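Local structure of novel antigen receptor (4Q97) at residues A[17-21]-A[22-26]; A[81-84]-A[85-88]. The protein forms the first constant domain of a shark heavy-chain-type antibody, an immunoglobulin C1-set unit that probably helps build the receptor's constant region. All blocks are in the same frame, centred on the assembly; numbering follows the deposited sequence.

Contact 1 (A[17-21]-A[22-26])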
ATOM      1  N   HIS A  17      -0.889   5.540   7.169  1.00 22.36           N
ATOM      2  CA  HIS A  17      -0.658   4.757   8.376  1.00 25.71           C
ATOM      3  C   HIS A  17      -1.864   3.883   8.684  1.00 28.05           C
ATOM      4  O   HIS A  17      -3.000   4.248   8.379  1.00 30.00           O
ATOM      5  CB  HIS A  17      -0.353   5.674   9.566  1.00 28.07           C
ATOM      6  CG  HIS A  17      -1.573   6.149  10.294  1.00 33.99           C
ATOM      7  ND1 HIS A  17      -2.599   6.827   9.670  1.00 37.95           N
ATOM      8  CD2 HIS A  17      -1.934   6.037  11.595  1.00 36.69           C
ATOM      9  CE1 HIS A  17      -3.543   7.105  10.552  1.00 40.30           C
ATOM     10  NE2 HIS A  17      -3.159   6.644  11.729  1.00 39.48           N
ATOM     11  N   SER A  18      -1.606   2.722   9.267  1.00 30.59           N
ATOM     12  CA  SER A  18      -2.662   1.949   9.908  1.00 33.40           C
ATOM     13  C   SER A  18      -2.177   1.431  11.253  1.00 34.40           C
ATOM     14  O   SER A  18      -1.053   0.932  11.375  1.00 31.24           O
ATOM     15  CB  SER A  18      -3.138   0.793   9.026  1.00 33.76           C
ATOM     16  OG  SER A  18      -2.086  -0.120   8.761  1.00 34.56           O
ATOM     17  N   ALA A  19      -3.023   1.590  12.263  1.00 37.88           N
ATOM     18  CA  ALA A  19      -2.798   0.985  13.562  1.00 43.11           C
ATOM     19  C   ALA A  19      -4.081   0.294  14.006  1.00 47.64           C
ATOM     20  O   ALA A  19      -4.891   0.866  14.740  1.00 52.72           O
ATOM     21  CB  ALA A  19      -2.352   2.029  14.577  1.00 44.24           C
ATOM     22  N   THR A  20      -4.273  -0.928  13.517  1.00 47.54           N
ATOM     23  CA  THR A  20      -5.396  -1.762  13.938  1.00 50.20           C
ATOM     24  C   THR A  20      -4.965  -2.615  15.131  1.00 54.34           C
ATOM     25  O   THR A  20      -3.956  -2.321  15.771  1.00 52.58           O
ATOM     26  CB  THR A  20      -5.930  -2.653  12.794  1.00 48.45           C
ATOM     27  OG1 THR A  20      -4.957  -3.651  12.459  1.00 47.80           O
ATOM     28  CG2 THR A  20      -6.263  -1.818  11.560  1.00 40.76           C
ATOM     29  N   GLU A  21      -5.716  -3.676  15.409  1.00 60.01           N
ATOM     30  CA  GLU A  21      -5.565  -4.425  16.658  1.00 63.30           C
ATOM     31  C   GLU A  21      -4.390  -5.403  16.668  1.00 59.31           C
ATOM     32  O   GLU A  21      -3.581  -5.371  17.593  1.00 52.38           O
ATOM     33  CB  GLU A  21      -6.878  -5.110  17.054  1.00 72.04           C
ATOM     34  CG  GLU A  21      -8.123  -4.230  16.939  1.00 84.01           C
ATOM     35  CD  GLU A  21      -8.089  -2.966  17.795  1.00 89.31           C
ATOM     36  OE1 GLU A  21      -7.169  -2.796  18.627  1.00 91.35           O
ATOM     37  OE2 GLU A  21      -9.002  -2.129  17.636  1.00 97.10           O
ATOM     38  N   GLU A  22      -4.302  -6.264  15.654  1.00 60.57           N
ATOM     39  CA  GLU A  22      -3.137  -7.143  15.495  1.00 62.09           C
ATOM     40  C   GLU A  22      -1.863  -6.313  15.470  1.00 59.02           C
ATOM     41  O   GLU A  22      -0.870  -6.662  16.114  1.00 55.82           O
ATOM     42  CB  GLU A  22      -3.234  -7.988  14.219  1.00 66.43           C
ATOM     43  CG  GLU A  22      -3.328  -9.490  14.458  1.00 71.73           C
ATOM     44  CD  GLU A  22      -4.647  -9.912  15.071  1.00 76.84           C
ATOM     45  OE1 GLU A  22      -5.695  -9.729  14.417  1.00 81.69           O
ATOM     46  OE2 GLU A  22      -4.635 -10.433  16.206  1.00 74.03           O
ATOM     47  N   GLN A  23      -1.920  -5.206  14.731  1.00 54.75           N
ATOM     48  CA  GLN A  23      -0.817  -4.261  14.631  1.00 51.56           C
ATOM     49  C   GLN A  23      -0.458  -3.698  16.002  1.00 47.38           C
ATOM     50  O   GLN A  23       0.681  -3.849  16.452  1.00 45.02           O
ATOM     51  CB  GLN A  23      -1.156  -3.148  13.638  1.00 54.74           C
ATOM     52  CG  GLN A  23      -1.276  -3.642  12.203  1.00 56.62           C
ATOM     53  CD  GLN A  23      -1.747  -2.568  11.247  1.00 62.76           C
ATOM     54  OE1 GLN A  23      -2.866  -2.622  10.743  1.00 60.57           O
ATOM     55  NE2 GLN A  23      -0.896  -1.584  10.995  1.00 59.43           N
ATOM     56  N   ARG A  24      -1.434  -3.085  16.675  1.00 45.97           N
ATOM     57  CA  ARG A  24      -1.229  -2.587  18.039  1.00 49.61           C
ATOM     58  C   ARG A  24      -0.773  -3.699  19.002  1.00 52.08           C
ATOM     59  O   ARG A  24       0.051  -3.450  19.884  1.00 50.77           O
ATOM     60  CB  ARG A  24      -2.470  -1.852  18.569  1.00 50.68           C
ATOM     61  CG  ARG A  24      -2.663  -0.464  17.968  1.00 56.79           C
ATOM     62  CD  ARG A  24      -3.916   0.225  18.497  1.00 66.03           C
ATOM     63  NE  ARG A  24      -4.635   0.938  17.436  1.00 70.42           N
ATOM     64  CZ  ARG A  24      -5.679   1.746  17.628  1.00 72.61           C
ATOM     65  NH1 ARG A  24      -6.143   1.977  18.849  1.00 73.26           N
ATOM     66  NH2 ARG A  24      -6.258   2.333  16.587  1.00 73.38           N
ATOM     67  N   ALA A  25      -1.287  -4.916  18.809  1.00 53.59           N
ATOM     68  CA  ALA A  25      -0.913  -6.062  19.649  1.00 56.40           C
ATOM     69  C   ALA A  25       0.515  -6.549  19.389  1.00 59.03           C
ATOM     70  O   ALA A  25       1.300  -6.674  20.329  1.00 62.92           O
ATOM     71  CB  ALA A  25      -1.910  -7.204  19.501  1.00 55.77           C
ATOM     72  N   ASN A  26       0.848  -6.820  18.126  1.00 60.61           N
ATOM     73  CA  ASN A  26       2.198  -7.283  17.755  1.00 57.34           C
ATOM     74  C   ASN A  26       3.265  -6.202  17.959  1.00 51.17           C
ATOM     75  O   ASN A  26       4.416  -6.356  17.536  1.00 46.73           O
ATOM     76  CB  ASN A  26       2.223  -7.821  16.317  1.00 57.88           C
ATOM     77  CG  ASN A  26       1.354  -9.054  16.139  1.00 56.26           C
ATOM     78  OD1 ASN A  26       1.658 -10.129  16.663  1.00 55.63           O
ATOM     79  ND2 ASN A  26       0.268  -8.906  15.390  1.00 56.66           N
TER
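The carbonyl oxygen A19 O is gripped twice by one guanidinium: R24 NE and R24 NH2 both reach it, each at 2.7 Å. The oxygen lies close to the guanidinium plane, at its edge; seen from the carbonyl, NH2 comes almost straight on (C=O...N 169°) while NE stands above the carbonyl plane. This is the turn from the A strand of the C1-set immunoglobulin fold into the short helix 21-25 that leads on to strand 28-38. R24 can fold back because its chain bends at chi3 (-139°), and its CB and CG lie against T20 O, which takes the backbone bond from R24 N at 2.8 Å. A25 N bonds to E21 O one step on, continuing the helical pattern.

On the strand side Q23 stretches beyond CG with its amide clasped at both ends. I12 of the second subunit also packs on Q23, and K105 of that subunit lies on T20, so this corner faces the dimer partner. Q23 NE2 donates a hydrogen bond to S18 OG at 2.9 Å, the serine oxygen sitting close to the amide plane. The amide's other end, Q23 OE1, accepts from T20 OG1 at 2.9 Å, with the hydroxyl tilted 33° from the plane of that side-chain carbonyl.

Contact 2 (A[81-84]-A[85-88]); sequences LQEW and SRGS
E83 and R86 pair by charge, without a hydrogen bond between them. E83 OE1 sits over one face of the R86 guanidinium, 3.5 Å from R86 NE, well out of that group's plane, so no N-H points at it. The same oxygen lies 3.3 Å from R86 CD, and the carboxylate and guanidinium planes are turned 39° apart. The bend of R86 at chi3 (96°) turns a guanidinium face to E83 OE1, while R86 CG rests 3.7 Å from Q82 O. The carboxylate's other oxygen, E83 OE2, has a stronger partner in the salt bridge to K49 NZ, so the acid lies between two basic groups, which would probably help keep it ionised.

Next to this pair the backbone carbonyl of E83 is held from two residues. S88 OG donates to E83 O at 3.1 Å, the hydroxyl tilted from the carbonyl plane, and Y90 OH bonds to the same oxygen. All this belongs to the loop that joins strand 71-80 to strand 89-96, the E-F loop of the C1-set immunoglobulin sandwich, which carries the chain from one sheet to the other.

The backbone closes a turn here: W84 N bonds to L81 O at 3.1 Å, and G87 has positive phi before S88 turns its side chain back toward E83. W84 swings its indole onto V29 and L31 of strand 28-38, chi1 of 178° placing CG opposite the backbone N. Its carbonyl oxygen, W84 O, is hydrogen-bonded by S109 OG, on the last modelled residue.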
ATOM      1  N   LEU A  81       5.705   0.514  17.837  1.00 41.12           N
ATOM      2  CA  LEU A  81       4.604   1.310  18.393  1.00 43.75           C
ATOM      3  C   LEU A  81       5.158   2.323  19.388  1.00 47.57           C
ATOM      4  O   LEU A  81       4.685   3.458  19.470  1.00 48.15           O
ATOM      5  CB  LEU A  81       3.587   0.401  19.089  1.00 43.63           C
ATOM      6  CG  LEU A  81       2.081   0.638  18.913  1.00 45.77           C
ATOM      7  CD1 LEU A  81       1.303  -0.190  19.929  1.00 46.79           C
ATOM      8  CD2 LEU A  81       1.681   2.102  19.025  1.00 47.39           C
ATOM      9  N   GLN A  82       6.162   1.884  20.143  1.00 50.45           N
ATOM     10  CA  GLN A  82       6.982   2.738  20.990  1.00 54.95           C
ATOM     11  C   GLN A  82       7.415   3.993  20.236  1.00 58.68           C
ATOM     12  O   GLN A  82       7.177   5.121  20.681  1.00 61.58           O
ATOM     13  CB  GLN A  82       8.228   1.957  21.414  1.00 58.08           C
ATOM     14  CG  GLN A  82       8.818   2.358  22.751  1.00 62.70           C
ATOM     15  CD  GLN A  82       7.943   1.970  23.927  1.00 64.92           C
ATOM     16  OE1 GLN A  82       7.105   1.069  23.838  1.00 56.94           O
ATOM     17  NE2 GLN A  82       8.137   2.654  25.044  1.00 74.92           N
ATOM     18  N   GLU A  83       8.026   3.766  19.075  1.00 56.13           N
ATOM     19  CA  GLU A  83       8.624   4.814  18.257  1.00 53.22           C
ATOM     20  C   GLU A  83       7.604   5.691  17.528  1.00 53.53           C
ATOM     21  O   GLU A  83       7.979   6.626  16.821  1.00 58.36           O
ATOM     22  CB  GLU A  83       9.580   4.173  17.248  1.00 53.96           C
ATOM     23  CG  GLU A  83      10.850   3.613  17.866  1.00 55.03           C
ATOM     24  CD  GLU A  83      11.956   4.644  17.941  1.00 59.31           C
ATOM     25  OE1 GLU A  83      12.370   5.004  19.067  1.00 59.45           O
ATOM     26  OE2 GLU A  83      12.404   5.099  16.867  1.00 61.67           O
ATOM     27  N   TRP A  84       6.319   5.397  17.708  1.00 49.84           N
ATOM     28  CA  TRP A  84       5.267   6.101  16.981  1.00 48.05           C
ATOM     29  C   TRP A  84       4.741   7.353  17.690  1.00 56.94           C
ATOM     30  O   TRP A  84       4.445   8.342  17.027  1.00 62.62           O
ATOM     31  CB  TRP A  84       4.131   5.137  16.598  1.00 42.33           C
ATOM     32  CG  TRP A  84       2.966   5.775  15.874  1.00 38.86           C
ATOM     33  CD1 TRP A  84       1.676   5.859  16.319  1.00 38.86           C
ATOM     34  CD2 TRP A  84       2.988   6.413  14.585  1.00 36.51           C
ATOM     35  NE1 TRP A  84       0.893   6.508  15.392  1.00 39.13           N
ATOM     36  CE2 TRP A  84       1.671   6.861  14.320  1.00 37.39           C
ATOM     37  CE3 TRP A  84       3.990   6.652  13.630  1.00 34.03           C
ATOM     38  CZ2 TRP A  84       1.328   7.531  13.137  1.00 36.19           C
ATOM     39  CZ3 TRP A  84       3.647   7.325  12.454  1.00 31.75           C
ATOM     40  CH2 TRP A  84       2.325   7.753  12.221  1.00 33.78           C
ATOM     41  N   SER A  85       4.638   7.328  19.019  1.00 67.40           N
ATOM     42  CA  SER A  85       4.182   8.519  19.756  1.00 87.68           C
ATOM     43  C   SER A  85       5.277   9.310  20.475  1.00 98.17           C
ATOM     44  O   SER A  85       4.984  10.159  21.324  1.00107.39           O
ATOM     45  CB  SER A  85       3.028   8.202  20.711  1.00 94.81           C
ATOM     46  OG  SER A  85       1.782   8.482  20.097  1.00 96.52           O
ATOM     47  N   ARG A  86       6.533   9.041  20.121  1.00101.09           N
ATOM     48  CA  ARG A  86       7.644   9.905  20.517  1.00 98.53           C
ATOM     49  C   ARG A  86       7.555  11.219  19.740  1.00 94.69           C
ATOM     50  O   ARG A  86       8.514  11.996  19.696  1.00 88.94           O
ATOM     51  CB  ARG A  86       8.986   9.222  20.241  1.00 97.95           C
ATOM     52  CG  ARG A  86       9.307   8.054  21.158  1.00 96.57           C
ATOM     53  CD  ARG A  86      10.518   7.283  20.655  1.00100.39           C
ATOM     54  NE  ARG A  86      11.765   7.687  21.304  1.00 97.14           N
ATOM     55  CZ  ARG A  86      12.329   7.034  22.317  1.00100.63           C
ATOM     56  NH1 ARG A  86      13.466   7.473  22.842  1.00 90.71           N
ATOM     57  NH2 ARG A  86      11.760   5.939  22.806  1.00 99.67           N
ATOM     58  N   GLY A  87       6.393  11.458  19.130  1.00 91.93           N
ATOM     59  CA  GLY A  87       6.203  12.577  18.218  1.00 88.42           C
ATOM     60  C   GLY A  87       7.207  12.490  17.087  1.00 80.48           C
ATOM     61  O   GLY A  87       7.699  13.512  16.607  1.00 81.53           O
ATOM     62  N   SER A  88       7.527  11.258  16.689  1.00 74.23           N
ATOM     63  CA  SER A  88       8.450  10.996  15.591  1.00 67.44           C
ATOM     64  C   SER A  88       7.804  11.360  14.263  1.00 64.70           C
ATOM     65  O   SER A  88       6.606  11.138  14.065  1.00 69.33           O
ATOM     66  CB  SER A  88       8.872   9.520  15.563  1.00 62.51           C
ATOM     67  OG  SER A  88       9.727   9.181  16.644  1.00 58.03           O
TER

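Both contacts lie at the same end of the sandwich, about 14 Å apart between centres, and both rest on strand 28-38. Contact 1 is partly buried and also faces the second subunit, whereas contact 2 is a surface loop that no other chain of the assembly touches. Their chemistry follows their place: 17-26 is held by uncharged side-chain bonds and an arginine on a backbone carbonyl, 81-88 by an ion pair and a serine on a carbonyl. One turns within a single sheet, the other crosses between sheets. They meet directly where L81 CD1 packs 3.5 Å from R24 O and H17 CD2 lies 3.9 Å from W84 CZ2.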